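Local coordinates for ochratoxinase (PDB 4C5Z), which is a zinc-dependent carboxypeptidase-type amidohydrolase that cleaves the mycotoxin ochratoxin A into ochratoxin alpha and L-phenylalanine, at residues A[287-292]-A[344-349]. Sequence-based numbering, arbitrary orientation.
Sequences TRSVIE and ALELQF
Two helices meet almost at right angles at the catalytic end of the barrel, where the carboxylate of E346 accepts hydrogen bonds from the first turn of helix 288-297; the short axes of 288-292 and 345-349 cross at 87°. The principle illustrated is that N-H groups opening a helix can be answered by a carboxylate from elsewhere in the chain. The N-H of R288 reaches OE2 of E346 at 2.8 Å and that of S289 reaches OE1 of E346 at 3.0 Å, each through a syn lone pair, one oxygen for each of two successive N-H groups. The hydroxyl OG of S289 adds a third bond at 2.6 Å to OE1 of E346, almost along that oxygen's C-O bond. A bend at chi2 (69°) turns the E346 carboxylate toward the helix start, and a water carries OE2 on to the N of T287. The negative charge probably gains from facing the positive end of the helix dipole.

In the twisted TIM barrel of the amidohydrolases, this helix follows strand 283-285, and the gripped turn starts next to the zinc site: T287 hydrogen-bonds through OG1 to the zinc ligand H69 and lies near the active-site D336.

Beside the polar cluster, F349 lays one ring face against E292, whose CG makes a CH-pi contact 3.6 Å from the ring centroid, while OG of S289 meets the ring edge. A salt bridge from NE of R288 to OE2 of E292 (2.9 Å) ties E292 back along its helix, and NH1 of R288 hydrogen-bonds ND1 of H317 and the backbone O of A314, both on helix 304-327.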
loop_
_atom_site.group_PDB
_atom_site.type_symbol
_atom_site.label_atom_id
_atom_site.label_comp_id
_atom_site.label_asym_id
_atom_site.label_seq_id
_atom_site.Cartn_x
_atom_site.Cartn_y
_atom_site.Cartn_z
ATOM N N THR A 287 -25.518 12.340 32.052
ATOM C CA THR A 287 -26.024 11.467 30.986
ATOM C C THR A 287 -26.863 10.273 31.543
ATOM O O THR A 287 -26.739 9.098 31.136
ATOM C CB THR A 287 -24.860 11.020 30.072
ATOM O OG1 THR A 287 -24.002 12.148 29.836
ATOM C CG2 THR A 287 -25.373 10.516 28.717
ATOM N N ARG A 288 -27.743 10.615 32.474
ATOM C CA ARG A 288 -28.524 9.635 33.203
ATOM C C ARG A 288 -29.443 8.840 32.277
ATOM O O ARG A 288 -29.727 7.677 32.546
ATOM C CB ARG A 288 -29.299 10.319 34.343
ATOM C CG ARG A 288 -30.056 9.363 35.248
ATOM C CD ARG A 288 -29.154 8.410 36.007
ATOM N NE ARG A 288 -29.956 7.447 36.742
ATOM C CZ ARG A 288 -29.468 6.487 37.504
ATOM N NH1 ARG A 288 -28.162 6.357 37.678
ATOM N NH2 ARG A 288 -30.301 5.657 38.106
ATOM N N SER A 289 -29.875 9.443 31.182
ATOM C CA SER A 289 -30.796 8.757 30.265
ATOM C C SER A 289 -30.225 7.423 29.784
ATOM O O SER A 289 -30.939 6.434 29.672
ATOM C CB SER A 289 -31.179 9.658 29.098
ATOM O OG SER A 289 -31.868 10.837 29.525
ATOM N N VAL A 290 -28.925 7.385 29.555
ATOM C CA VAL A 290 -28.277 6.152 29.129
ATOM C C VAL A 290 -28.441 5.066 30.184
ATOM O O VAL A 290 -28.714 3.912 29.842
ATOM C CB VAL A 290 -26.763 6.338 28.860
ATOM C CG1 VAL A 290 -26.099 5.011 28.514
ATOM C CG2 VAL A 290 -26.520 7.313 27.723
ATOM N N ILE A 291 -28.238 5.400 31.456
ATOM C CA ILE A 291 -28.399 4.389 32.491
ATOM C C ILE A 291 -29.862 3.948 32.492
ATOM O O ILE A 291 -30.153 2.752 32.544
ATOM C CB ILE A 291 -27.961 4.870 33.902
ATOM C CG1 ILE A 291 -26.436 4.843 34.080
ATOM C CG2 ILE A 291 -28.495 3.934 34.969
ATOM C CD1 ILE A 291 -25.647 5.699 33.109
ATOM N N GLU A 292 -30.783 4.904 32.398
ATOM C CA GLU A 292 -32.202 4.582 32.531
ATOM C C GLU A 292 -32.687 3.628 31.463
ATOM O O GLU A 292 -33.600 2.840 31.731
ATOM C CB GLU A 292 -33.089 5.826 32.577
ATOM C CG GLU A 292 -32.847 6.737 33.793
ATOM C CD GLU A 292 -33.241 6.140 35.140
ATOM O OE1 GLU A 292 -34.126 5.275 35.196
ATOM O OE2 GLU A 292 -32.646 6.538 36.149
ATOM N N ALA A 344 -35.293 15.964 26.229
ATOM C CA ALA A 344 -36.059 16.533 27.326
ATOM C C ALA A 344 -36.148 15.601 28.541
ATOM O O ALA A 344 -36.172 16.061 29.718
ATOM C CB ALA A 344 -37.441 16.917 26.831
ATOM N N LEU A 345 -36.148 14.305 28.279
ATOM C CA LEU A 345 -36.095 13.339 29.359
ATOM C C LEU A 345 -35.029 13.645 30.449
ATOM O O LEU A 345 -35.217 13.294 31.617
ATOM C CB LEU A 345 -35.852 11.945 28.799
ATOM C CG LEU A 345 -36.773 10.837 29.247
ATOM C CD1 LEU A 345 -38.238 11.253 29.226
ATOM C CD2 LEU A 345 -36.526 9.585 28.412
ATOM N N GLU A 346 -33.906 14.253 30.067
ATOM C CA GLU A 346 -32.813 14.464 31.022
ATOM C C GLU A 346 -33.177 15.511 32.072
ATOM O O GLU A 346 -32.688 15.440 33.200
ATOM C CB GLU A 346 -31.509 14.845 30.305
ATOM C CG GLU A 346 -30.228 14.748 31.140
ATOM C CD GLU A 346 -29.805 13.321 31.510
ATOM O OE1 GLU A 346 -30.318 12.357 30.919
ATOM O OE2 GLU A 346 -28.939 13.168 32.408
ATOM N N LEU A 347 -34.040 16.460 31.707
ATOM C CA LEU A 347 -34.600 17.404 32.691
ATOM C C LEU A 347 -35.407 16.657 33.720
ATOM O O LEU A 347 -35.255 16.882 34.896
ATOM C CB LEU A 347 -35.440 18.500 32.015
ATOM C CG LEU A 347 -34.585 19.437 31.125
ATOM C CD1 LEU A 347 -35.268 19.688 29.798
ATOM C CD2 LEU A 347 -34.225 20.757 31.792
ATOM N N GLN A 348 -36.206 15.710 33.278
ATOM C CA GLN A 348 -36.986 14.891 34.196
ATOM C C GLN A 348 -36.101 14.140 35.190
ATOM O O GLN A 348 -36.375 14.136 36.398
ATOM C CB GLN A 348 -37.877 13.890 33.430
ATOM C CG GLN A 348 -38.906 13.184 34.294
ATOM C CD GLN A 348 -39.666 12.095 33.558
ATOM O OE1 GLN A 348 -40.102 12.244 32.415
ATOM N NE2 GLN A 348 -39.838 10.992 34.231
ATOM N N PHE A 349 -35.067 13.491 34.673
ATOM C CA PHE A 349 -34.149 12.736 35.514
ATOM C C PHE A 349 -33.300 13.657 36.424
ATOM O O PHE A 349 -32.992 13.310 37.556
ATOM C CB PHE A 349 -33.241 11.853 34.663
ATOM C CG PHE A 349 -33.973 10.813 33.870
ATOM C CD1 PHE A 349 -35.023 10.084 34.434
ATOM C CD2 PHE A 349 -33.618 10.551 32.543
ATOM C CE1 PHE A 349 -35.696 9.116 33.695
ATOM C CE2 PHE A 349 -34.297 9.593 31.803
ATOM C CZ PHE A 349 -35.331 8.873 32.378
HETATM O O HOH W 1 -27.089 14.765 31.813
#